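Local coordinates for inorganic pyrophosphatase (Helicobacter pylori, PDB 2BQY), which probably catalyses the magnesium-dependent hydrolysis of inorganic pyrophosphate to two phosphate ions, working as a homohexamer, at residues A[14-19]-A[56-61]; A[50-55]-A[71-76]; A[66-71]-A[102-107]. All coordinates share one frame; numbering follows the deposited sequence.

Contact 1. Residues A[14-19]-A[56-61]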
ATOM      1  N   SER A  14     -13.314  16.817 -23.494  1.00 46.04           N
ATOM      2  CA  SER A  14     -13.149  17.536 -22.242  1.00 47.87           C
ATOM      3  C   SER A  14     -14.359  17.291 -21.318  1.00 48.93           C
ATOM      4  O   SER A  14     -14.795  18.197 -20.593  1.00 52.68           O
ATOM      5  CB  SER A  14     -12.980  19.033 -22.521  1.00 46.85           C
ATOM      6  OG  SER A  14     -12.463  19.701 -21.382  1.00 47.69           O
ATOM      7  N   LEU A  15     -14.911  16.075 -21.370  1.00 48.43           N
ATOM      8  CA  LEU A  15     -16.056  15.716 -20.536  1.00 45.96           C
ATOM      9  C   LEU A  15     -15.533  15.238 -19.181  1.00 45.49           C
ATOM     10  O   LEU A  15     -14.451  14.631 -19.078  1.00 43.43           O
ATOM     11  CB  LEU A  15     -16.921  14.629 -21.215  1.00 44.56           C
ATOM     12  CG  LEU A  15     -16.360  13.246 -21.583  1.00 45.70           C
ATOM     13  CD1 LEU A  15     -15.051  13.398 -22.364  1.00 47.35           C
ATOM     14  CD2 LEU A  15     -16.132  12.432 -20.361  1.00 43.29           C
ATOM     15  N   CYS A  16     -16.301  15.519 -18.133  1.00 45.60           N
ATOM     16  CA  CYS A  16     -15.881  15.131 -16.789  1.00 46.42           C
ATOM     17  C   CYS A  16     -16.513  13.814 -16.341  1.00 44.23           C
ATOM     18  O   CYS A  16     -17.688  13.537 -16.634  1.00 42.76           O
ATOM     19  CB  CYS A  16     -16.204  16.236 -15.774  1.00 46.79           C
ATOM     20  SG  CYS A  16     -17.892  16.295 -15.301  1.00 54.95           S
ATOM     21  N   VAL A  17     -15.725  13.008 -15.633  1.00 43.20           N
ATOM     22  CA  VAL A  17     -16.181  11.719 -15.127  1.00 42.20           C
ATOM     23  C   VAL A  17     -16.108  11.728 -13.606  1.00 42.16           C
ATOM     24  O   VAL A  17     -15.125  12.175 -13.022  1.00 43.13           O
ATOM     25  CB  VAL A  17     -15.301  10.556 -15.650  1.00 39.81           C
ATOM     26  CG1 VAL A  17     -15.865   9.240 -15.199  1.00 40.81           C
ATOM     27  CG2 VAL A  17     -15.204  10.614 -17.159  1.00 40.91           C
ATOM     28  N   VAL A  18     -17.168  11.248 -12.968  1.00 42.42           N
ATOM     29  CA  VAL A  18     -17.202  11.184 -11.514  1.00 42.18           C
ATOM     30  C   VAL A  18     -16.747   9.790 -11.087  1.00 42.10           C
ATOM     31  O   VAL A  18     -17.468   8.818 -11.251  1.00 41.32           O
ATOM     32  CB  VAL A  18     -18.633  11.457 -10.969  1.00 43.58           C
ATOM     33  CG1 VAL A  18     -18.642  11.390  -9.454  1.00 43.09           C
ATOM     34  CG2 VAL A  18     -19.116  12.813 -11.439  1.00 41.20           C
ATOM     35  N   ILE A  19     -15.542   9.701 -10.536  1.00 41.29           N
ATOM     36  CA  ILE A  19     -14.977   8.431 -10.106  1.00 39.83           C
ATOM     37  C   ILE A  19     -15.698   7.834  -8.915  1.00 38.93           C
ATOM     38  O   ILE A  19     -15.812   8.456  -7.877  1.00 41.98           O
ATOM     39  CB  ILE A  19     -13.467   8.583  -9.750  1.00 39.88           C
ATOM     40  CG1 ILE A  19     -12.707   9.183 -10.943  1.00 40.28           C
ATOM     41  CG2 ILE A  19     -12.884   7.242  -9.372  1.00 36.53           C
ATOM     42  CD1 ILE A  19     -12.790   8.353 -12.215  1.00 38.30           C
ATOM     43  N   PHE A  56     -18.875   7.745 -13.778  1.00 42.81           N
ATOM     44  CA  PHE A  56     -20.005   8.050 -14.646  1.00 43.12           C
ATOM     45  C   PHE A  56     -19.988   9.507 -15.078  1.00 42.88           C
ATOM     46  O   PHE A  56     -19.425  10.352 -14.394  1.00 40.14           O
ATOM     47  CB  PHE A  56     -21.325   7.746 -13.918  1.00 43.32           C
ATOM     48  CG  PHE A  56     -21.644   8.706 -12.803  1.00 43.06           C
ATOM     49  CD1 PHE A  56     -22.270   9.925 -13.070  1.00 43.07           C
ATOM     50  CD2 PHE A  56     -21.317   8.396 -11.488  1.00 42.42           C
ATOM     51  CE1 PHE A  56     -22.571  10.828 -12.042  1.00 39.85           C
ATOM     52  CE2 PHE A  56     -21.616   9.298 -10.449  1.00 40.90           C
ATOM     53  CZ  PHE A  56     -22.242  10.516 -10.733  1.00 41.25           C
ATOM     54  N   VAL A  57     -20.605   9.788 -16.216  1.00 43.11           N
ATOM     55  CA  VAL A  57     -20.694  11.145 -16.732  1.00 44.00           C
ATOM     56  C   VAL A  57     -22.000  11.740 -16.219  1.00 44.14           C
ATOM     57  O   VAL A  57     -23.070  11.216 -16.487  1.00 46.39           O
ATOM     58  CB  VAL A  57     -20.687  11.167 -18.274  1.00 43.71           C
ATOM     59  CG1 VAL A  57     -20.778  12.616 -18.759  1.00 43.45           C
ATOM     60  CG2 VAL A  57     -19.416  10.505 -18.805  1.00 40.74           C
ATOM     61  N   PRO A  58     -21.917  12.836 -15.450  1.00 42.87           N
ATOM     62  CA  PRO A  58     -23.124  13.469 -14.906  1.00 42.54           C
ATOM     63  C   PRO A  58     -23.976  14.175 -15.953  1.00 42.75           C
ATOM     64  O   PRO A  58     -23.473  14.594 -16.992  1.00 42.04           O
ATOM     65  CB  PRO A  58     -22.563  14.429 -13.858  1.00 43.41           C
ATOM     66  CG  PRO A  58     -21.266  14.849 -14.474  1.00 44.45           C
ATOM     67  CD  PRO A  58     -20.705  13.539 -14.996  1.00 40.98           C
ATOM     68  N   ASN A  59     -25.269  14.301 -15.663  1.00 42.90           N
ATOM     69  CA  ASN A  59     -26.215  14.963 -16.561  1.00 42.51           C
ATOM     70  C   ASN A  59     -26.401  14.234 -17.889  1.00 42.80           C
ATOM     71  O   ASN A  59     -26.517  14.853 -18.939  1.00 41.93           O
ATOM     72  CB  ASN A  59     -25.780  16.410 -16.811  1.00 44.45           C
ATOM     73  CG  ASN A  59     -25.822  17.243 -15.569  1.00 44.72           C
ATOM     74  OD1 ASN A  59     -25.514  18.419 -15.607  1.00 53.31           O
ATOM     75  ND2 ASN A  59     -26.199  16.632 -14.455  1.00 47.62           N
ATOM     76  N   THR A  60     -26.427  12.908 -17.825  1.00 43.44           N
ATOM     77  CA  THR A  60     -26.610  12.057 -18.991  1.00 43.65           C
ATOM     78  C   THR A  60     -27.508  10.894 -18.570  1.00 42.86           C
ATOM     79  O   THR A  60     -27.641  10.594 -17.368  1.00 43.77           O
ATOM     80  CB  THR A  60     -25.255  11.492 -19.510  1.00 45.22           C
ATOM     81  OG1 THR A  60     -24.617  10.732 -18.475  1.00 42.26           O
ATOM     82  CG2 THR A  60     -24.328  12.623 -19.962  1.00 40.88           C
ATOM     83  N   LEU A  61     -28.127  10.241 -19.550  1.00 42.43           N
ATOM     84  CA  LEU A  61     -29.011   9.127 -19.230  1.00 43.32           C
ATOM     85  C   LEU A  61     -28.692   7.907 -20.077  1.00 42.93           C
ATOM     86  O   LEU A  61     -28.996   7.871 -21.258  1.00 44.68           O
ATOM     87  CB  LEU A  61     -30.466   9.557 -19.432  1.00 44.79           C
ATOM     88  CG  LEU A  61     -31.580   8.812 -18.685  1.00 44.97           C
ATOM     89  CD1 LEU A  61     -31.192   8.609 -17.217  1.00 45.62           C
ATOM     90  CD2 LEU A  61     -32.867   9.624 -18.773  1.00 43.54           C
TER
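Val18 lies against one face of the Phe56 ring, and this CH-pi contact is the apolar centre where strand 15-19 pairs with the end of strand 53-56. CB of Val18 stands 3.9 Å from the centroid of the Phe56 ring and 19° off the ring normal, offset toward the rim where CE2 and CZ lie. The two side chains run side by side in the same direction; with chi1 of 71°, CG of Phe56 sits between its own backbone N and carbonyl carbon, which lays the ring beside the valine. Two residues earlier, Cys16 SG meets Pro58 CG at 3.8 Å, and Val18 CG2 reaches CD of the same proline. Farther out, Leu15 CD2 touches Val57 CG2 at 4.1 Å, the two side chains crossing at about a right angle.

The polar edge is backbone. Val18 and Phe56 form an antiparallel hydrogen-bonded pair: Val18 N to Phe56 O is 2.8 Å and almost straight, whereas Phe56 N to Val18 O is 3.1 Å and bent to 146°. Beyond the pair, Thr60 OG1 donates to Val57 O at 2.6 Å, linking two residues of the loop.

The Phe56 side chain lies about 4 Å from that of Asp69, a predicted magnesium ligand. Strand 15-19 also bonds to strand 82-96, and the loop after strand 53-56 packs on helix 157-172 through Thr60.

Contact 2. Residues A[50-55]-A[71-76]. With POP (pyrophosphate 2-), chain B.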
ATOM      1  N   TYR A  50     -10.644  -3.867 -10.211  1.00 41.05           N
ATOM      2  CA  TYR A  50     -10.884  -3.087 -11.418  1.00 39.69           C
ATOM      3  C   TYR A  50      -9.634  -2.743 -12.195  1.00 40.54           C
ATOM      4  O   TYR A  50      -8.662  -2.273 -11.629  1.00 37.13           O
ATOM      5  CB  TYR A  50     -11.670  -1.821 -11.088  1.00 39.30           C
ATOM      6  CG  TYR A  50     -13.135  -2.101 -10.813  1.00 41.75           C
ATOM      7  CD1 TYR A  50     -13.533  -2.741  -9.631  1.00 42.50           C
ATOM      8  CD2 TYR A  50     -14.113  -1.767 -11.749  1.00 41.11           C
ATOM      9  CE1 TYR A  50     -14.862  -3.045  -9.384  1.00 39.29           C
ATOM     10  CE2 TYR A  50     -15.452  -2.069 -11.515  1.00 42.93           C
ATOM     11  CZ  TYR A  50     -15.816  -2.711 -10.328  1.00 43.05           C
ATOM     12  OH  TYR A  50     -17.132  -3.025 -10.100  1.00 41.46           O
ATOM     13  N   PRO A  51      -9.641  -3.008 -13.514  1.00 40.90           N
ATOM     14  CA  PRO A  51      -8.532  -2.752 -14.439  1.00 41.23           C
ATOM     15  C   PRO A  51      -8.312  -1.272 -14.751  1.00 42.79           C
ATOM     16  O   PRO A  51      -7.384  -0.913 -15.471  1.00 39.54           O
ATOM     17  CB  PRO A  51      -8.938  -3.549 -15.679  1.00 42.72           C
ATOM     18  CG  PRO A  51     -10.393  -3.388 -15.680  1.00 43.58           C
ATOM     19  CD  PRO A  51     -10.766  -3.638 -14.230  1.00 41.30           C
ATOM     20  N   ALA A  52      -9.171  -0.421 -14.201  1.00 41.27           N
ATOM     21  CA  ALA A  52      -9.094   1.019 -14.409  1.00 38.81           C
ATOM     22  C   ALA A  52     -10.034   1.766 -13.480  1.00 38.22           C
ATOM     23  O   ALA A  52     -10.802   1.166 -12.750  1.00 34.86           O
ATOM     24  CB  ALA A  52      -9.426   1.355 -15.866  1.00 38.00           C
ATOM     25  N   ASN A  53      -9.942   3.089 -13.492  1.00 38.42           N
ATOM     26  CA  ASN A  53     -10.819   3.924 -12.677  1.00 38.23           C
ATOM     27  C   ASN A  53     -12.226   3.886 -13.283  1.00 39.27           C
ATOM     28  O   ASN A  53     -12.416   4.048 -14.484  1.00 38.32           O
ATOM     29  CB  ASN A  53     -10.296   5.359 -12.639  1.00 38.26           C
ATOM     30  CG  ASN A  53      -8.963   5.470 -11.933  1.00 38.75           C
ATOM     31  OD1 ASN A  53      -8.865   5.219 -10.743  1.00 39.50           O
ATOM     32  ND2 ASN A  53      -7.933   5.843 -12.667  1.00 37.95           N
ATOM     33  N   TYR A  54     -13.218   3.632 -12.439  1.00 39.84           N
ATOM     34  CA  TYR A  54     -14.596   3.535 -12.894  1.00 39.26           C
ATOM     35  C   TYR A  54     -15.447   4.686 -12.366  1.00 38.82           C
ATOM     36  O   TYR A  54     -15.389   5.038 -11.191  1.00 33.91           O
ATOM     37  CB  TYR A  54     -15.206   2.211 -12.425  1.00 40.06           C
ATOM     38  CG  TYR A  54     -16.556   1.913 -13.064  1.00 42.42           C
ATOM     39  CD1 TYR A  54     -16.636   1.266 -14.291  1.00 45.45           C
ATOM     40  CD2 TYR A  54     -17.754   2.302 -12.447  1.00 38.31           C
ATOM     41  CE1 TYR A  54     -17.870   1.013 -14.885  1.00 46.21           C
ATOM     42  CE2 TYR A  54     -18.980   2.055 -13.036  1.00 38.38           C
ATOM     43  CZ  TYR A  54     -19.026   1.412 -14.245  1.00 42.46           C
ATOM     44  OH  TYR A  54     -20.226   1.153 -14.833  1.00 45.18           O
ATOM     45  N   GLY A  55     -16.255   5.260 -13.244  1.00 40.42           N
ATOM     46  CA  GLY A  55     -17.114   6.363 -12.860  1.00 41.79           C
ATOM     47  C   GLY A  55     -18.266   6.571 -13.825  1.00 42.20           C
ATOM     48  O   GLY A  55     -18.613   5.700 -14.597  1.00 41.19           O
ATOM     49  N   LEU A  71     -15.069   4.304 -18.149  1.00 39.46           N
ATOM     50  CA  LEU A  71     -13.842   3.858 -17.515  1.00 40.09           C
ATOM     51  C   LEU A  71     -12.731   4.838 -17.860  1.00 41.17           C
ATOM     52  O   LEU A  71     -12.514   5.153 -19.026  1.00 41.32           O
ATOM     53  CB  LEU A  71     -13.457   2.461 -18.000  1.00 39.81           C
ATOM     54  CG  LEU A  71     -14.305   1.272 -17.543  1.00 41.88           C
ATOM     55  CD1 LEU A  71     -15.649   1.246 -18.261  1.00 43.17           C
ATOM     56  CD2 LEU A  71     -13.553   0.001 -17.851  1.00 44.81           C
ATOM     57  N   VAL A  72     -12.039   5.334 -16.837  1.00 42.31           N
ATOM     58  CA  VAL A  72     -10.937   6.272 -17.034  1.00 39.40           C
ATOM     59  C   VAL A  72      -9.598   5.559 -16.868  1.00 38.35           C
ATOM     60  O   VAL A  72      -9.169   5.247 -15.771  1.00 32.73           O
ATOM     61  CB  VAL A  72     -11.028   7.460 -16.045  1.00 42.47           C
ATOM     62  CG1 VAL A  72      -9.905   8.451 -16.310  1.00 40.02           C
ATOM     63  CG2 VAL A  72     -12.376   8.133 -16.178  1.00 41.30           C
ATOM     64  N   LEU A  73      -8.943   5.289 -17.986  1.00 37.29           N
ATOM     65  CA  LEU A  73      -7.666   4.602 -17.982  1.00 39.53           C
ATOM     66  C   LEU A  73      -6.489   5.523 -17.701  1.00 41.30           C
ATOM     67  O   LEU A  73      -6.426   6.647 -18.194  1.00 43.09           O
ATOM     68  CB  LEU A  73      -7.458   3.891 -19.324  1.00 39.83           C
ATOM     69  CG  LEU A  73      -8.280   2.625 -19.603  1.00 41.54           C
ATOM     70  CD1 LEU A  73      -9.767   2.937 -19.560  1.00 42.33           C
ATOM     71  CD2 LEU A  73      -7.903   2.068 -20.953  1.00 39.49           C
ATOM     72  N   SER A  74      -5.557   5.027 -16.891  1.00 42.34           N
ATOM     73  CA  SER A  74      -4.350   5.764 -16.522  1.00 42.05           C
ATOM     74  C   SER A  74      -3.489   4.877 -15.652  1.00 42.27           C
ATOM     75  O   SER A  74      -3.944   3.821 -15.228  1.00 40.00           O
ATOM     76  CB  SER A  74      -4.682   7.049 -15.762  1.00 43.16           C
ATOM     77  OG  SER A  74      -5.212   6.775 -14.488  1.00 42.26           O
ATOM     78  N   ASP A  75      -2.252   5.294 -15.394  1.00 42.24           N
ATOM     79  CA  ASP A  75      -1.350   4.496 -14.567  1.00 42.53           C
ATOM     80  C   ASP A  75      -1.670   4.613 -13.081  1.00 41.70           C
ATOM     81  O   ASP A  75      -1.364   3.702 -12.305  1.00 43.74           O
ATOM     82  CB  ASP A  75       0.118   4.893 -14.803  1.00 42.88           C
ATOM     83  CG  ASP A  75       0.599   4.559 -16.209  1.00 43.68           C
ATOM     84  OD1 ASP A  75      -0.118   3.836 -16.937  1.00 40.09           O
ATOM     85  OD2 ASP A  75       1.707   5.011 -16.579  1.00 44.61           O
ATOM     86  N   VAL A  76      -2.296   5.723 -12.698  1.00 41.01           N
ATOM     87  CA  VAL A  76      -2.632   5.955 -11.304  1.00 39.41           C
ATOM     88  C   VAL A  76      -4.106   5.732 -11.008  1.00 38.27           C
ATOM     89  O   VAL A  76      -4.947   5.766 -11.894  1.00 34.06           O
ATOM     90  CB  VAL A  76      -2.245   7.399 -10.866  1.00 42.84           C
ATOM     91  CG1 VAL A  76      -0.741   7.630 -11.075  1.00 39.71           C
ATOM     92  CG2 VAL A  76      -3.071   8.434 -11.643  1.00 41.95           C
TER
HETATM   93  P1  POP B1174     -23.774  -3.690 -12.549  1.00 66.56           P
HETATM   94  O1  POP B1174     -23.628  -4.554 -11.268  1.00 60.20           O
HETATM   95  O2  POP B1174     -25.120  -2.824 -12.625  1.00 54.13           O
HETATM   96  O3  POP B1174     -23.593  -4.553 -13.840  1.00 58.00           O
HETATM   97  O   POP B1174     -22.504  -2.608 -12.444  1.00 60.65           O
HETATM   98  P2  POP B1174     -22.240  -1.443 -13.624  1.00 60.35           P
HETATM   99  O4  POP B1174     -23.503  -0.550 -13.692  1.00 52.04           O
HETATM  100  O5  POP B1174     -21.016  -0.711 -13.118  1.00 53.10           O
HETATM  101  O6  POP B1174     -22.006  -2.198 -14.960  1.00 49.75           O
HETATM  102  O   HOH W   1      -6.231   1.722 -16.692  1.00 35.29           O
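Asn53 and Val72 face each other as an antiparallel hydrogen-bonded pair in the closed five-stranded barrel, of the OB-fold type, characteristic of this pyrophosphatase family. Val72 N donates to Asn53 O at 2.7 Å; the return bond, Asn53 N to Val72 O, is longer, at 3.2 Å.

The side chain of Asn53 can be followed outward atom by atom. CB packs against Val72 CB and approaches Val72 O. With chi1 of -66°, CG lies anti to the carbonyl carbon and beside the backbone N, a setting that carries the amide toward the loop 74-76. There ND2 gives a bond of 3.1 Å to Val76 O, in the carbonyl plane and near the plane of the amide itself, and a weak one to Val72 O. OD1 accepts from the backbone N of both Phe78 and Lys23, so both ends of the amide are engaged and its rotation is fixed.

On the other sheet face, Tyr54 and Leu71 form the adjacent non-hydrogen-bonded pair. CD1 of the tyrosine meets CG of Leu71 at 4.0 Å, an oblique approach to the ring. The tyrosine's CG is anti to its backbone N (chi1 -170°), and the ring leads OH to pyrophosphate, 2.7 Å from O5, and to a hydrogen bond with Lys103 NZ. This agrees with its predicted substrate-binding role.

Ala52 CB rests on Leu73 CD1, and a water receives a weak bond from Ser74 N while donating to Pro51 O. Val76 O takes a second bond, 2.8 Å from Ser74 OG, in the carbonyl plane and on a lone pair.

Contact 3. Residues A[66-71]-A[102-107]. With POP (pyrophosphate 2-), chain B.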
ATOM      1  N   ASP A  66     -29.619   5.084 -15.571  1.00 43.22           N
ATOM      2  CA  ASP A  66     -28.635   5.813 -14.768  1.00 43.22           C
ATOM      3  C   ASP A  66     -27.674   6.527 -15.705  1.00 42.89           C
ATOM      4  O   ASP A  66     -27.599   6.197 -16.885  1.00 43.03           O
ATOM      5  CB  ASP A  66     -27.846   4.857 -13.857  1.00 43.92           C
ATOM      6  CG  ASP A  66     -28.717   4.204 -12.806  1.00 44.08           C
ATOM      7  OD1 ASP A  66     -29.529   4.913 -12.166  1.00 45.31           O
ATOM      8  OD2 ASP A  66     -28.576   2.977 -12.615  1.00 43.98           O
ATOM      9  N   PRO A  67     -26.940   7.534 -15.196  1.00 42.49           N
ATOM     10  CA  PRO A  67     -25.998   8.251 -16.065  1.00 42.39           C
ATOM     11  C   PRO A  67     -25.022   7.283 -16.733  1.00 43.84           C
ATOM     12  O   PRO A  67     -24.551   6.331 -16.106  1.00 42.08           O
ATOM     13  CB  PRO A  67     -25.299   9.232 -15.114  1.00 42.52           C
ATOM     14  CG  PRO A  67     -25.398   8.539 -13.784  1.00 44.60           C
ATOM     15  CD  PRO A  67     -26.817   7.993 -13.802  1.00 41.40           C
ATOM     16  N   VAL A  68     -24.736   7.522 -18.011  1.00 44.86           N
ATOM     17  CA  VAL A  68     -23.818   6.668 -18.766  1.00 42.69           C
ATOM     18  C   VAL A  68     -22.498   6.439 -18.008  1.00 43.26           C
ATOM     19  O   VAL A  68     -21.904   7.382 -17.473  1.00 43.40           O
ATOM     20  CB  VAL A  68     -23.497   7.279 -20.157  1.00 42.29           C
ATOM     21  CG1 VAL A  68     -22.789   8.602 -19.994  1.00 41.30           C
ATOM     22  CG2 VAL A  68     -22.653   6.322 -20.962  1.00 41.90           C
ATOM     23  N   ASP A  69     -22.056   5.185 -17.965  1.00 42.60           N
ATOM     24  CA  ASP A  69     -20.827   4.823 -17.286  1.00 41.51           C
ATOM     25  C   ASP A  69     -19.609   5.039 -18.181  1.00 41.44           C
ATOM     26  O   ASP A  69     -19.694   5.040 -19.414  1.00 40.08           O
ATOM     27  CB  ASP A  69     -20.880   3.360 -16.860  1.00 42.50           C
ATOM     28  CG  ASP A  69     -21.940   3.090 -15.820  1.00 42.75           C
ATOM     29  OD1 ASP A  69     -21.853   3.708 -14.727  1.00 46.59           O
ATOM     30  OD2 ASP A  69     -22.845   2.261 -16.099  1.00 45.60           O
ATOM     31  N   ALA A  70     -18.459   5.213 -17.545  1.00 42.93           N
ATOM     32  CA  ALA A  70     -17.212   5.420 -18.271  1.00 42.17           C
ATOM     33  C   ALA A  70     -15.991   4.976 -17.468  1.00 40.75           C
ATOM     34  O   ALA A  70     -15.896   5.220 -16.263  1.00 39.00           O
ATOM     35  CB  ALA A  70     -17.068   6.878 -18.641  1.00 44.11           C
ATOM     36  N   LEU A  71     -15.069   4.304 -18.149  1.00 39.46           N
ATOM     37  CA  LEU A  71     -13.842   3.858 -17.515  1.00 40.09           C
ATOM     38  C   LEU A  71     -12.731   4.838 -17.860  1.00 41.17           C
ATOM     39  O   LEU A  71     -12.514   5.153 -19.026  1.00 41.32           O
ATOM     40  CB  LEU A  71     -13.457   2.461 -18.000  1.00 39.81           C
ATOM     41  CG  LEU A  71     -14.305   1.272 -17.543  1.00 41.88           C
ATOM     42  CD1 LEU A  71     -15.649   1.246 -18.261  1.00 43.17           C
ATOM     43  CD2 LEU A  71     -13.553   0.001 -17.851  1.00 44.81           C
ATOM     44  N   GLU A 102     -23.525  -0.206 -21.921  1.00 43.09           N
ATOM     45  CA  GLU A 102     -22.496   0.505 -22.660  1.00 43.02           C
ATOM     46  C   GLU A 102     -21.545   1.181 -21.669  1.00 42.21           C
ATOM     47  O   GLU A 102     -21.985   1.858 -20.716  1.00 45.50           O
ATOM     48  CB  GLU A 102     -23.146   1.563 -23.545  1.00 43.84           C
ATOM     49  CG  GLU A 102     -24.488   1.115 -24.155  1.00 47.66           C
ATOM     50  CD  GLU A 102     -24.764   1.763 -25.513  1.00 49.26           C
ATOM     51  OE1 GLU A 102     -23.936   1.576 -26.447  1.00 52.10           O
ATOM     52  OE2 GLU A 102     -25.810   2.456 -25.641  1.00 51.49           O
ATOM     53  N   LYS A 103     -20.246   0.990 -21.883  1.00 41.09           N
ATOM     54  CA  LYS A 103     -19.258   1.608 -21.015  1.00 40.14           C
ATOM     55  C   LYS A 103     -18.213   2.380 -21.809  1.00 39.34           C
ATOM     56  O   LYS A 103     -17.380   1.799 -22.501  1.00 38.47           O
ATOM     57  CB  LYS A 103     -18.590   0.550 -20.135  1.00 40.48           C
ATOM     58  CG  LYS A 103     -19.591  -0.263 -19.343  1.00 42.93           C
ATOM     59  CD  LYS A 103     -18.979  -0.958 -18.190  1.00 40.83           C
ATOM     60  CE  LYS A 103     -20.060  -1.603 -17.325  1.00 42.56           C
ATOM     61  NZ  LYS A 103     -21.153  -0.657 -16.980  1.00 38.36           N
ATOM     62  N   LEU A 104     -18.268   3.704 -21.703  1.00 39.92           N
ATOM     63  CA  LEU A 104     -17.324   4.563 -22.403  1.00 40.95           C
ATOM     64  C   LEU A 104     -15.874   4.374 -21.930  1.00 40.89           C
ATOM     65  O   LEU A 104     -15.610   4.235 -20.739  1.00 39.67           O
ATOM     66  CB  LEU A 104     -17.737   6.025 -22.223  1.00 41.00           C
ATOM     67  CG  LEU A 104     -19.131   6.425 -22.703  1.00 41.81           C
ATOM     68  CD1 LEU A 104     -19.393   7.897 -22.346  1.00 40.61           C
ATOM     69  CD2 LEU A 104     -19.246   6.193 -24.172  1.00 37.77           C
ATOM     70  N   ILE A 105     -14.949   4.341 -22.884  1.00 41.54           N
ATOM     71  CA  ILE A 105     -13.532   4.186 -22.586  1.00 43.04           C
ATOM     72  C   ILE A 105     -12.904   5.568 -22.728  1.00 43.80           C
ATOM     73  O   ILE A 105     -12.888   6.141 -23.813  1.00 45.55           O
ATOM     74  CB  ILE A 105     -12.861   3.214 -23.575  1.00 40.72           C
ATOM     75  CG1 ILE A 105     -13.613   1.878 -23.587  1.00 39.61           C
ATOM     76  CG2 ILE A 105     -11.408   3.017 -23.200  1.00 39.20           C
ATOM     77  CD1 ILE A 105     -13.750   1.227 -22.241  1.00 37.45           C
ATOM     78  N   ALA A 106     -12.390   6.107 -21.628  1.00 43.51           N
ATOM     79  CA  ALA A 106     -11.790   7.441 -21.661  1.00 42.69           C
ATOM     80  C   ALA A 106     -10.417   7.525 -21.009  1.00 41.88           C
ATOM     81  O   ALA A 106      -9.977   6.596 -20.337  1.00 39.12           O
ATOM     82  CB  ALA A 106     -12.723   8.436 -21.000  1.00 38.54           C
ATOM     83  N   LEU A 107      -9.756   8.656 -21.235  1.00 41.86           N
ATOM     84  CA  LEU A 107      -8.434   8.947 -20.698  1.00 42.08           C
ATOM     85  C   LEU A 107      -8.451  10.368 -20.176  1.00 42.36           C
ATOM     86  O   LEU A 107      -9.085  11.232 -20.766  1.00 43.69           O
ATOM     87  CB  LEU A 107      -7.363   8.830 -21.787  1.00 39.08           C
ATOM     88  CG  LEU A 107      -6.923   7.446 -22.262  1.00 40.45           C
ATOM     89  CD1 LEU A 107      -6.023   7.587 -23.462  1.00 42.86           C
ATOM     90  CD2 LEU A 107      -6.189   6.734 -21.145  1.00 40.60           C
TER
HETATM   91  P1  POP B1174     -23.774  -3.690 -12.549  1.00 66.56           P
HETATM   92  O1  POP B1174     -23.628  -4.554 -11.268  1.00 60.20           O
HETATM   93  O2  POP B1174     -25.120  -2.824 -12.625  1.00 54.13           O
HETATM   94  O3  POP B1174     -23.593  -4.553 -13.840  1.00 58.00           O
HETATM   95  O   POP B1174     -22.504  -2.608 -12.444  1.00 60.65           O
HETATM   96  P2  POP B1174     -22.240  -1.443 -13.624  1.00 60.35           P
HETATM   97  O4  POP B1174     -23.503  -0.550 -13.692  1.00 52.04           O
HETATM   98  O5  POP B1174     -21.016  -0.711 -13.118  1.00 53.10           O
HETATM   99  O6  POP B1174     -22.006  -2.198 -14.960  1.00 49.75           O
HETATM  100  O   HOH W   2     -23.774   3.065 -18.705  1.00 46.99           O
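Backbone bonds pair Ala70 with Leu104 and Leu71 with Ile105 in parallel register. Leu71 N donates to Leu104 O at 2.6 Å, and this bond is flanked by those from Leu104 N to Asp69 O and from Ala106 N to Leu71 O. The short strand axes, 69-71 and 102-107, come within 4.3 Å and cross at -37°.

Apolar contacts flank this backbone. Ala70 CB meets Leu104 CB, and Val68 CG2 touches CD1 of that leucine, crossing it at about a right angle. On the opposite sheet face, Leu71 CD1 packs against CB of Lys103 at 3.6 Å.

The charged groups lie on the face of Leu71 and Lys103. Asp69 and Lys103 run side by side, with OD2 of the aspartate and NZ of the lysine in a salt bridge at 3.5 Å, longer than the lysine's bond to the pyrophosphate. A bend at chi4 (-50°) turns Lys103 NZ to that ligand, where it donates to O6 at 2.7 Å. One water accepts from Asp69 N and donates to both Asp69 OD2 and Glu102 O.

Lys103 NZ also pairs with Asp101, so one ammonium group links two predicted magnesium ligands to the bound anion, consistent with a site where its charge helps offset that of the pyrophosphate.

How the contacts relate
All three contacts reach one mixed sheet, whose strands include, neighbour to neighbour, 15-19, 53-56, 69-72 and 99-108, with strand 82-96 pairing with both 99-108 and 15-19 to close the barrel. Contacts 2 and 3 share Leu71, on strand 69-72, and their centres lie about 11 Å apart; the centres of contacts 1 and 3 are about 8 Å apart, those of contacts 1 and 2 about 14 Å. Along the chain, contact 1 crosses contact 2 and contact 2 crosses contact 3, whereas contact 1 closes before contact 3 opens. Contacts 2 and 3 both touch pyrophosphate, whereas contact 1 belongs to the adjoining wall of the barrel, with Phe56 about 9 Å from the ligand.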